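Local coordinates for DNA annealing helicase and endonuclease ZRANB3 (Homo sapiens, PDB 5MKW), which remodels and cuts DNA at stalled replication forks, acting as an annealing helicase and endonuclease that helps restart forks and limits inappropriate recombination, at residues A[11-16]-A[70-75]; A[45-50]-A[57-62]. All coordinates share one frame; numbering follows the deposited sequence.

Contact 1: residues A[11-16]-A[70-75]; sequences KVFETE and HFWQVD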
ATOM      1  N   LYS A  11      11.880   5.057   7.650  1.00 22.24           N
ATOM      2  CA  LYS A  11      11.658   5.241   9.101  1.00 25.92           C
ATOM      3  C   LYS A  11      10.594   4.313   9.645  1.00 24.30           C
ATOM      4  O   LYS A  11      10.803   3.673  10.680  1.00 23.09           O
ATOM      5  CB  LYS A  11      11.260   6.647   9.454  1.00 28.56           C
ATOM      6  CG  LYS A  11      12.344   7.693   9.318  1.00 34.68           C
ATOM      7  CD  LYS A  11      13.535   7.452  10.213  1.00 38.57           C
ATOM      8  CE  LYS A  11      13.153   7.357  11.666  1.00 42.16           C
ATOM      9  NZ  LYS A  11      14.422   7.332  12.437  1.00 46.88           N
ATOM     10  N   VAL A  12       9.488   4.157   8.911  1.00 22.22           N
ATOM     11  CA  VAL A  12       8.433   3.259   9.374  1.00 21.58           C
ATOM     12  C   VAL A  12       8.917   1.798   9.305  1.00 20.84           C
ATOM     13  O   VAL A  12       8.684   1.020  10.213  1.00 22.16           O
ATOM     14  CB  VAL A  12       7.139   3.453   8.571  1.00 23.38           C
ATOM     15  CG1 VAL A  12       6.149   2.381   8.916  1.00 25.00           C
ATOM     16  CG2 VAL A  12       6.544   4.837   8.821  1.00 24.30           C
ATOM     17  N   PHE A  13       9.723   1.477   8.299  1.00 19.97           N
ATOM     18  CA  PHE A  13      10.203   0.094   8.101  1.00 19.13           C
ATOM     19  C   PHE A  13      11.102  -0.355   9.253  1.00 20.13           C
ATOM     20  O   PHE A  13      11.083  -1.516   9.611  1.00 19.55           O
ATOM     21  CB  PHE A  13      10.984   0.004   6.798  1.00 19.50           C
ATOM     22  CG  PHE A  13      11.348  -1.390   6.391  1.00 20.82           C
ATOM     23  CD1 PHE A  13      10.474  -2.158   5.619  1.00 22.59           C
ATOM     24  CD2 PHE A  13      12.552  -1.946   6.797  1.00 21.68           C
ATOM     25  CE1 PHE A  13      10.812  -3.424   5.240  1.00 23.91           C
ATOM     26  CE2 PHE A  13      12.908  -3.229   6.423  1.00 23.11           C
ATOM     27  CZ  PHE A  13      12.014  -3.989   5.689  1.00 24.23           C
ATOM     28  N   GLU A  14      11.846   0.590   9.855  1.00 21.34           N
ATOM     29  CA  GLU A  14      12.743   0.285  10.998  1.00 24.85           C
ATOM     30  C   GLU A  14      11.946  -0.421  12.092  1.00 25.17           C
ATOM     31  O   GLU A  14      12.509  -1.164  12.872  1.00 24.94           O
ATOM     32  CB  GLU A  14      13.315   1.583  11.573  1.00 27.81           C
ATOM     33  CG  GLU A  14      14.443   2.222  10.782  1.00 28.88           C
ATOM     34  CD  GLU A  14      14.860   3.563  11.390  1.00 35.24           C
ATOM     35  OE1 GLU A  14      15.287   4.459  10.624  1.00 36.92           O
ATOM     36  OE2 GLU A  14      14.478   3.818  12.560  1.00 35.25           O
ATOM     37  N   THR A  15      10.668  -0.049  12.238  1.00 23.33           N
ATOM     38  CA  THR A  15       9.805  -0.634  13.224  1.00 26.15           C
ATOM     39  C   THR A  15       8.874  -1.720  12.671  1.00 26.74           C
ATOM     40  O   THR A  15       8.634  -2.700  13.351  1.00 30.10           O
ATOM     41  CB  THR A  15       8.987   0.457  13.958  1.00 29.28           C
ATOM     42  OG1 THR A  15       9.855   1.244  14.769  1.00 31.87           O
ATOM     43  CG2 THR A  15       7.974  -0.152  14.871  1.00 33.54           C
ATOM     44  N   GLU A  16       8.377  -1.609  11.438  1.00 22.92           N
ATOM     45  CA  GLU A  16       7.277  -2.476  11.016  1.00 21.81           C
ATOM     46  C   GLU A  16       7.694  -3.527   9.998  1.00 22.37           C
ATOM     47  O   GLU A  16       6.990  -4.542   9.835  1.00 21.33           O
ATOM     48  CB  GLU A  16       6.119  -1.591  10.497  1.00 22.79           C
ATOM     49  CG  GLU A  16       5.498  -0.818  11.624  1.00 24.66           C
ATOM     50  CD  GLU A  16       4.332   0.060  11.242  1.00 25.88           C
ATOM     51  OE1 GLU A  16       3.980   0.206  10.058  1.00 25.89           O
ATOM     52  OE2 GLU A  16       3.779   0.667  12.179  1.00 30.92           O
ATOM     53  N   HIS A  70       4.982  -1.585  -4.892  1.00 17.23           N
ATOM     54  CA  HIS A  70       3.864  -2.396  -5.346  1.00 17.59           C
ATOM     55  C   HIS A  70       3.244  -3.214  -4.254  1.00 16.73           C
ATOM     56  O   HIS A  70       2.112  -3.701  -4.409  1.00 17.04           O
ATOM     57  CB  HIS A  70       4.280  -3.361  -6.469  1.00 18.83           C
ATOM     58  CG  HIS A  70       4.623  -2.694  -7.746  1.00 20.26           C
ATOM     59  ND1 HIS A  70       5.676  -3.109  -8.525  1.00 20.24           N
ATOM     60  CD2 HIS A  70       4.012  -1.685  -8.427  1.00 20.35           C
ATOM     61  CE1 HIS A  70       5.700  -2.395  -9.637  1.00 22.49           C
ATOM     62  NE2 HIS A  70       4.683  -1.550  -9.615  1.00 21.67           N
ATOM     63  N   PHE A  71       4.003  -3.458  -3.198  1.00 16.31           N
ATOM     64  CA  PHE A  71       3.601  -4.380  -2.136  1.00 16.25           C
ATOM     65  C   PHE A  71       3.125  -3.662  -0.851  1.00 16.71           C
ATOM     66  O   PHE A  71       2.197  -4.139  -0.182  1.00 16.61           O
ATOM     67  CB  PHE A  71       4.773  -5.330  -1.844  1.00 16.94           C
ATOM     68  CG  PHE A  71       5.089  -6.256  -2.982  1.00 17.11           C
ATOM     69  CD1 PHE A  71       5.837  -5.811  -4.065  1.00 17.00           C
ATOM     70  CD2 PHE A  71       4.465  -7.477  -3.071  1.00 16.96           C
ATOM     71  CE1 PHE A  71       6.063  -6.643  -5.167  1.00 18.16           C
ATOM     72  CE2 PHE A  71       4.665  -8.294  -4.158  1.00 18.01           C
ATOM     73  CZ  PHE A  71       5.490  -7.887  -5.212  1.00 18.22           C
ATOM     74  N   TRP A  72       3.811  -2.590  -0.450  1.00 16.58           N
ATOM     75  CA  TRP A  72       3.407  -1.822   0.742  1.00 16.90           C
ATOM     76  C   TRP A  72       3.664  -0.327   0.566  1.00 16.84           C
ATOM     77  O   TRP A  72       4.515   0.085  -0.222  1.00 16.51           O
ATOM     78  CB  TRP A  72       4.067  -2.337   2.055  1.00 18.08           C
ATOM     79  CG  TRP A  72       5.525  -2.257   2.125  1.00 18.33           C
ATOM     80  CD1 TRP A  72       6.415  -3.194   1.698  1.00 20.06           C
ATOM     81  CD2 TRP A  72       6.306  -1.191   2.684  1.00 20.84           C
ATOM     82  NE1 TRP A  72       7.708  -2.777   1.924  1.00 20.87           N
ATOM     83  CE2 TRP A  72       7.669  -1.561   2.553  1.00 20.89           C
ATOM     84  CE3 TRP A  72       5.990   0.008   3.318  1.00 23.23           C
ATOM     85  CZ2 TRP A  72       8.716  -0.765   3.007  1.00 23.18           C
ATOM     86  CZ3 TRP A  72       7.056   0.845   3.742  1.00 24.55           C
ATOM     87  CH2 TRP A  72       8.400   0.415   3.616  1.00 24.16           C
ATOM     88  N   GLN A  73       2.908   0.457   1.329  1.00 16.52           N
ATOM     89  CA  GLN A  73       2.915   1.912   1.318  1.00 19.03           C
ATOM     90  C   GLN A  73       2.816   2.387   2.779  1.00 19.69           C
ATOM     91  O   GLN A  73       2.189   1.707   3.592  1.00 19.39           O
ATOM     92  CB  GLN A  73       1.662   2.427   0.586  1.00 19.02           C
ATOM     93  CG  GLN A  73       1.653   2.205  -0.912  1.00 20.56           C
ATOM     94  CD  GLN A  73       2.699   3.077  -1.597  1.00 24.09           C
ATOM     95  OE1 GLN A  73       2.910   4.222  -1.178  1.00 27.08           O
ATOM     96  NE2 GLN A  73       3.495   2.486  -2.484  1.00 25.10           N
ATOM     97  N   VAL A  74       3.402   3.557   3.084  1.00 20.83           N
ATOM     98  CA  VAL A  74       3.139   4.260   4.338  0.50 22.04           C
ATOM     99  C   VAL A  74       1.872   5.089   4.220  1.00 22.33           C
ATOM    100  O   VAL A  74       1.652   5.757   3.197  1.00 21.39           O
ATOM    101  CB  VAL A  74       4.310   5.199   4.680  0.50 24.53           C
ATOM    102  CG1 VAL A  74       4.016   6.017   5.924  0.50 25.73           C
ATOM    103  CG2 VAL A  74       5.565   4.377   4.873  0.50 25.40           C
ATOM    104  N   ASP A  75       1.043   5.079   5.255  1.00 22.97           N
ATOM    105  CA  ASP A  75      -0.160   5.893   5.231  1.00 26.00           C
ATOM    106  C   ASP A  75      -0.486   6.343   6.645  1.00 26.19           C
ATOM    107  O   ASP A  75       0.210   5.981   7.607  1.00 23.28           O
ATOM    108  CB  ASP A  75      -1.319   5.081   4.623  1.00 28.01           C
ATOM    109  CG  ASP A  75      -2.416   5.954   3.980  1.00 36.82           C
ATOM    110  OD1 ASP A  75      -2.549   7.168   4.322  1.00 36.48           O
ATOM    111  OD2 ASP A  75      -3.207   5.376   3.208  1.00 39.54           O
TER
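F13 and W72 bring their aromatic systems together with planes tilted by only 24°, yet the rings are slid so far that they barely overlap: the phenyl and the six-membered indole ring have centroids 5.7 Å apart. The two side chains run across each other at about a right angle, and the touch is narrow, CD1 of F13 lying 3.4 Å from CZ2 of W72, while CB of F13 approaches CH2 of the indole. The phenyl is swung toward the strand because its CG stands trans to the backbone N (chi1 -171°). Beside this pair V12 and V74 meet tip to tip, CG2 of V12 lying 4.0 Å from CG1 of V74 in one of the two conformers of V74; two short branched side chains suit the spot where the CA atoms are 7.4 Å apart. Here helix 5-16 packs on strand 72-76, one half of the two-stranded antiparallel hairpin of the HNH (His-Me finger) nuclease domain. Within the strand, CG2 of V74 sits at the indole edge, in the ring plane, which sets the valine beside W72. Tryptophan suits its place because the wide indole serves both the helix and two polar partners: NE1 bonds to OE1 of Q28, and R9 makes a cation-pi contact with the ring while its NH1 hydrogen-bonds W72 O. Putting an alanine at W72 would probably open a gap beside CD1 of F13 and leave Q28 without its indole N-H and R9 without its aromatic partner.

Contact 2: residues A[45-50]-A[57-62]; sequences LLYATW and EQLNEM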
ATOM      1  N   LEU A  45       2.445 -16.956  -8.526  1.00 26.17           N
ATOM      2  CA  LEU A  45       2.679 -16.494  -7.158  1.00 27.29           C
ATOM      3  C   LEU A  45       1.719 -15.356  -6.786  1.00 27.30           C
ATOM      4  O   LEU A  45       1.213 -15.316  -5.665  1.00 25.86           O
ATOM      5  CB  LEU A  45       4.130 -15.998  -6.982  1.00 28.67           C
ATOM      6  CG  LEU A  45       5.198 -17.107  -7.040  1.00 33.01           C
ATOM      7  CD1 LEU A  45       6.588 -16.476  -7.103  1.00 32.77           C
ATOM      8  CD2 LEU A  45       5.118 -18.102  -5.884  1.00 33.66           C
ATOM      9  N   LEU A  46       1.558 -14.378  -7.681  1.00 23.81           N
ATOM     10  CA  LEU A  46       0.753 -13.223  -7.346  1.00 24.12           C
ATOM     11  C   LEU A  46      -0.711 -13.606  -7.201  1.00 25.57           C
ATOM     12  O   LEU A  46      -1.405 -13.074  -6.343  1.00 26.88           O
ATOM     13  CB  LEU A  46       0.913 -12.124  -8.396  1.00 23.65           C
ATOM     14  CG  LEU A  46       2.263 -11.400  -8.403  1.00 23.70           C
ATOM     15  CD1 LEU A  46       2.445 -10.620  -9.696  1.00 25.34           C
ATOM     16  CD2 LEU A  46       2.384 -10.447  -7.206  1.00 22.39           C
ATOM     17  N   TYR A  47      -1.214 -14.475  -8.076  1.00 26.15           N
ATOM     18  CA  TYR A  47      -2.630 -14.846  -8.006  1.00 26.35           C
ATOM     19  C   TYR A  47      -2.951 -15.897  -6.949  1.00 25.47           C
ATOM     20  O   TYR A  47      -4.119 -16.161  -6.694  1.00 24.59           O
ATOM     21  CB  TYR A  47      -3.141 -15.322  -9.376  1.00 28.54           C
ATOM     22  CG  TYR A  47      -3.397 -14.166 -10.340  1.00 31.47           C
ATOM     23  CD1 TYR A  47      -4.616 -13.476 -10.331  1.00 32.36           C
ATOM     24  CD2 TYR A  47      -2.385 -13.685 -11.161  1.00 31.19           C
ATOM     25  CE1 TYR A  47      -4.845 -12.441 -11.216  1.00 31.76           C
ATOM     26  CE2 TYR A  47      -2.590 -12.605 -12.007  1.00 32.51           C
ATOM     27  CZ  TYR A  47      -3.839 -12.027 -12.061  1.00 31.54           C
ATOM     28  OH  TYR A  47      -4.068 -10.990 -12.931  1.00 35.98           O
ATOM     29  N   ALA A  48      -1.920 -16.456  -6.319  1.00 24.84           N
ATOM     30  CA  ALA A  48      -2.109 -17.437  -5.257  1.00 26.63           C
ATOM     31  C   ALA A  48      -2.236 -16.808  -3.890  1.00 26.09           C
ATOM     32  O   ALA A  48      -2.461 -17.532  -2.937  1.00 25.20           O
ATOM     33  CB  ALA A  48      -0.957 -18.427  -5.237  1.00 27.57           C
ATOM     34  N   THR A  49      -2.117 -15.483  -3.777  1.00 23.28           N
ATOM     35  CA  THR A  49      -2.151 -14.848  -2.464  1.00 22.66           C
ATOM     36  C   THR A  49      -2.869 -13.499  -2.503  1.00 23.03           C
ATOM     37  O   THR A  49      -3.566 -13.209  -3.460  1.00 22.82           O
ATOM     38  CB  THR A  49      -0.729 -14.823  -1.845  1.00 22.34           C
ATOM     39  OG1 THR A  49      -0.836 -14.549  -0.469  1.00 21.86           O
ATOM     40  CG2 THR A  49       0.179 -13.847  -2.500  1.00 23.37           C
ATOM     41  N   TRP A  50      -2.762 -12.725  -1.433  1.00 24.62           N
ATOM     42  CA  TRP A  50      -3.531 -11.473  -1.218  1.00 23.81           C
ATOM     43  C   TRP A  50      -3.352 -10.458  -2.324  1.00 22.28           C
ATOM     44  O   TRP A  50      -4.239  -9.645  -2.570  1.00 24.66           O
ATOM     45  CB  TRP A  50      -3.125 -10.822   0.125  1.00 23.53           C
ATOM     46  CG  TRP A  50      -1.636 -10.453   0.213  1.00 23.12           C
ATOM     47  CD1 TRP A  50      -0.642 -11.188   0.786  1.00 25.86           C
ATOM     48  CD2 TRP A  50      -1.036  -9.234  -0.190  1.00 22.89           C
ATOM     49  NE1 TRP A  50       0.559 -10.504   0.732  1.00 23.52           N
ATOM     50  CE2 TRP A  50       0.333  -9.308   0.112  1.00 24.45           C
ATOM     51  CE3 TRP A  50      -1.531  -8.054  -0.718  1.00 23.17           C
ATOM     52  CZ2 TRP A  50       1.199  -8.248  -0.112  1.00 23.83           C
ATOM     53  CZ3 TRP A  50      -0.647  -7.061  -1.066  1.00 22.43           C
ATOM     54  CH2 TRP A  50       0.692  -7.138  -0.713  1.00 21.58           C
ATOM     55  N   GLU A  57      -3.526  -3.975 -14.036  1.00 21.97           N
ATOM     56  CA  GLU A  57      -2.470  -3.094 -14.502  1.00 24.24           C
ATOM     57  C   GLU A  57      -1.242  -3.198 -13.565  1.00 22.74           C
ATOM     58  O   GLU A  57      -0.092  -3.301 -13.991  1.00 22.93           O
ATOM     59  CB  GLU A  57      -3.029  -1.651 -14.506  1.00 28.48           C
ATOM     60  CG  GLU A  57      -2.022  -0.550 -14.838  1.00 34.42           C
ATOM     61  CD  GLU A  57      -1.569  -0.602 -16.306  1.00 42.37           C
ATOM     62  OE1 GLU A  57      -2.362  -1.053 -17.173  1.00 46.08           O
ATOM     63  OE2 GLU A  57      -0.427  -0.173 -16.607  1.00 47.86           O
ATOM     64  N   GLN A  58      -1.503  -3.235 -12.279  1.00 23.03           N
ATOM     65  CA  GLN A  58      -0.409  -3.253 -11.313  1.00 22.97           C
ATOM     66  C   GLN A  58       0.239  -4.614 -11.312  1.00 22.04           C
ATOM     67  O   GLN A  58       1.468  -4.738 -11.300  1.00 21.06           O
ATOM     68  CB  GLN A  58      -0.907  -2.854  -9.927  1.00 23.68           C
ATOM     69  CG  GLN A  58       0.224  -2.799  -8.930  1.00 25.64           C
ATOM     70  CD  GLN A  58      -0.158  -2.075  -7.650  1.00 28.42           C
ATOM     71  OE1 GLN A  58      -1.054  -1.248  -7.663  1.00 29.87           O
ATOM     72  NE2 GLN A  58       0.477  -2.421  -6.542  1.00 24.76           N
ATOM     73  N   LEU A  59      -0.592  -5.653 -11.336  1.00 21.99           N
ATOM     74  CA  LEU A  59      -0.099  -7.021 -11.411  1.00 20.89           C
ATOM     75  C   LEU A  59       0.768  -7.248 -12.658  1.00 21.52           C
ATOM     76  O   LEU A  59       1.826  -7.896 -12.583  1.00 21.24           O
ATOM     77  CB  LEU A  59      -1.264  -8.033 -11.376  1.00 21.60           C
ATOM     78  CG  LEU A  59      -2.032  -8.037 -10.060  1.00 22.28           C
ATOM     79  CD1 LEU A  59      -3.278  -8.911 -10.170  1.00 23.97           C
ATOM     80  CD2 LEU A  59      -1.136  -8.492  -8.901  1.00 21.52           C
ATOM     81  N   ASN A  60       0.381  -6.673 -13.800  1.00 23.20           N
ATOM     82  CA  ASN A  60       1.226  -6.794 -14.987  1.00 22.63           C
ATOM     83  C   ASN A  60       2.607  -6.110 -14.726  1.00 21.95           C
ATOM     84  O   ASN A  60       3.657  -6.601 -15.140  1.00 20.42           O
ATOM     85  CB  ASN A  60       0.572  -6.151 -16.204  1.00 23.57           C
ATOM     86  CG  ASN A  60      -0.575  -6.953 -16.756  1.00 24.10           C
ATOM     87  OD1 ASN A  60      -0.685  -8.157 -16.502  1.00 24.41           O
ATOM     88  ND2 ASN A  60      -1.407  -6.299 -17.558  1.00 22.25           N
ATOM     89  N   GLU A  61       2.617  -4.990 -14.030  1.00 22.67           N
ATOM     90  CA  GLU A  61       3.919  -4.336 -13.723  1.00 24.92           C
ATOM     91  C   GLU A  61       4.761  -5.169 -12.776  1.00 22.60           C
ATOM     92  O   GLU A  61       6.001  -5.194 -12.860  1.00 22.61           O
ATOM     93  CB  GLU A  61       3.720  -3.004 -13.055  1.00 27.86           C
ATOM     94  CG  GLU A  61       3.223  -1.908 -13.971  1.00 33.59           C
ATOM     95  CD  GLU A  61       2.915  -0.670 -13.168  1.00 39.72           C
ATOM     96  OE1 GLU A  61       3.460  -0.521 -12.029  1.00 42.71           O
ATOM     97  OE2 GLU A  61       2.069   0.127 -13.632  1.00 49.83           O
ATOM     98  N   MET A  62       4.076  -5.769 -11.822  1.00 22.62           N
ATOM     99  CA  MET A  62       4.730  -6.657 -10.851  1.00 21.11           C
ATOM    100  C   MET A  62       5.331  -7.926 -11.465  1.00 21.82           C
ATOM    101  O   MET A  62       6.285  -8.457 -10.947  1.00 20.53           O
ATOM    102  CB  MET A  62       3.738  -7.005  -9.741  1.00 20.40           C
ATOM    103  CG  MET A  62       3.414  -5.782  -8.858  1.00 19.88           C
ATOM    104  SD  MET A  62       1.882  -5.924  -7.921  1.00 18.98           S
ATOM    105  CE  MET A  62       2.334  -6.758  -6.414  1.00 19.83           C
TER
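L46 sends its two methyls to different parts of M62. CD1 lies 3.8 Å from CB of M62, near the backbone, whereas CD2 meets the terminal methyl CE of M62, also at 3.8 Å. Methionine suits this place because its unbranched chain can fold: a bend at the thioether (chi3 87°) turns CE back to the leucine, and the two side chains cross at a slant. L46 is likewise packed against L59, though more loosely, with CB of L46 and CD2 of L59 4.2 Å apart; L46 CA and L59 CA, separated by 7.5 Å, are the nearest CA pair. These aliphatic contacts join the end of helix 39-47 to helix 56-64, neighbours in sequence linked by a short connection, in the helical part of the HNH domain construct. L34 and I63 also pack on L46, and F71 on M62, carrying the same apolar core toward helix 27-36 and the start of the hairpin.

A second kind of contact is aromatic to aliphatic. The Y47 side chain slants across the end of L59, whose CD1 lies 3.7 Å from CZ and 3.5 Å from OH of the tyrosine. With CG of Y47 placed opposite the carbonyl carbon (chi1 -77°), the ring extends toward helix 56-64 and its phenolic end reaches farther than the CB direction alone would suggest. A tyrosine fits this margin, since the ring offers carbon surface to the leucine and the hydroxyl is tolerated at an exposed position.

The contact is thus mainly dispersion and hydrophobic burial, with the fit set by the shapes of methyls and ring and not by directional bonds.

Overall arrangement
Contact 1 and contact 2 have centres about 19 Å apart and come in the order 11-16, 45-50, 57-62, 70-75, so the pair 45-50/57-62 lies within the span of chain that contact 1 brings together. Helix 56-64 is the next element before strand 72-76, and the contacts meet there: NE2 of H70 lies 2.9 Å from OE1 of E61, a probable hydrogen bond, and the carbonyl O of F71 packs against CH2 of W50. Contact 1 sets the N-terminal helix on the hairpin, with the side chain of W72 about 8 Å from the zinc ion; contact 2 joins helices 39-47 and 56-64 beside the chain entering that hairpin, which belongs to the region with endonuclease activity.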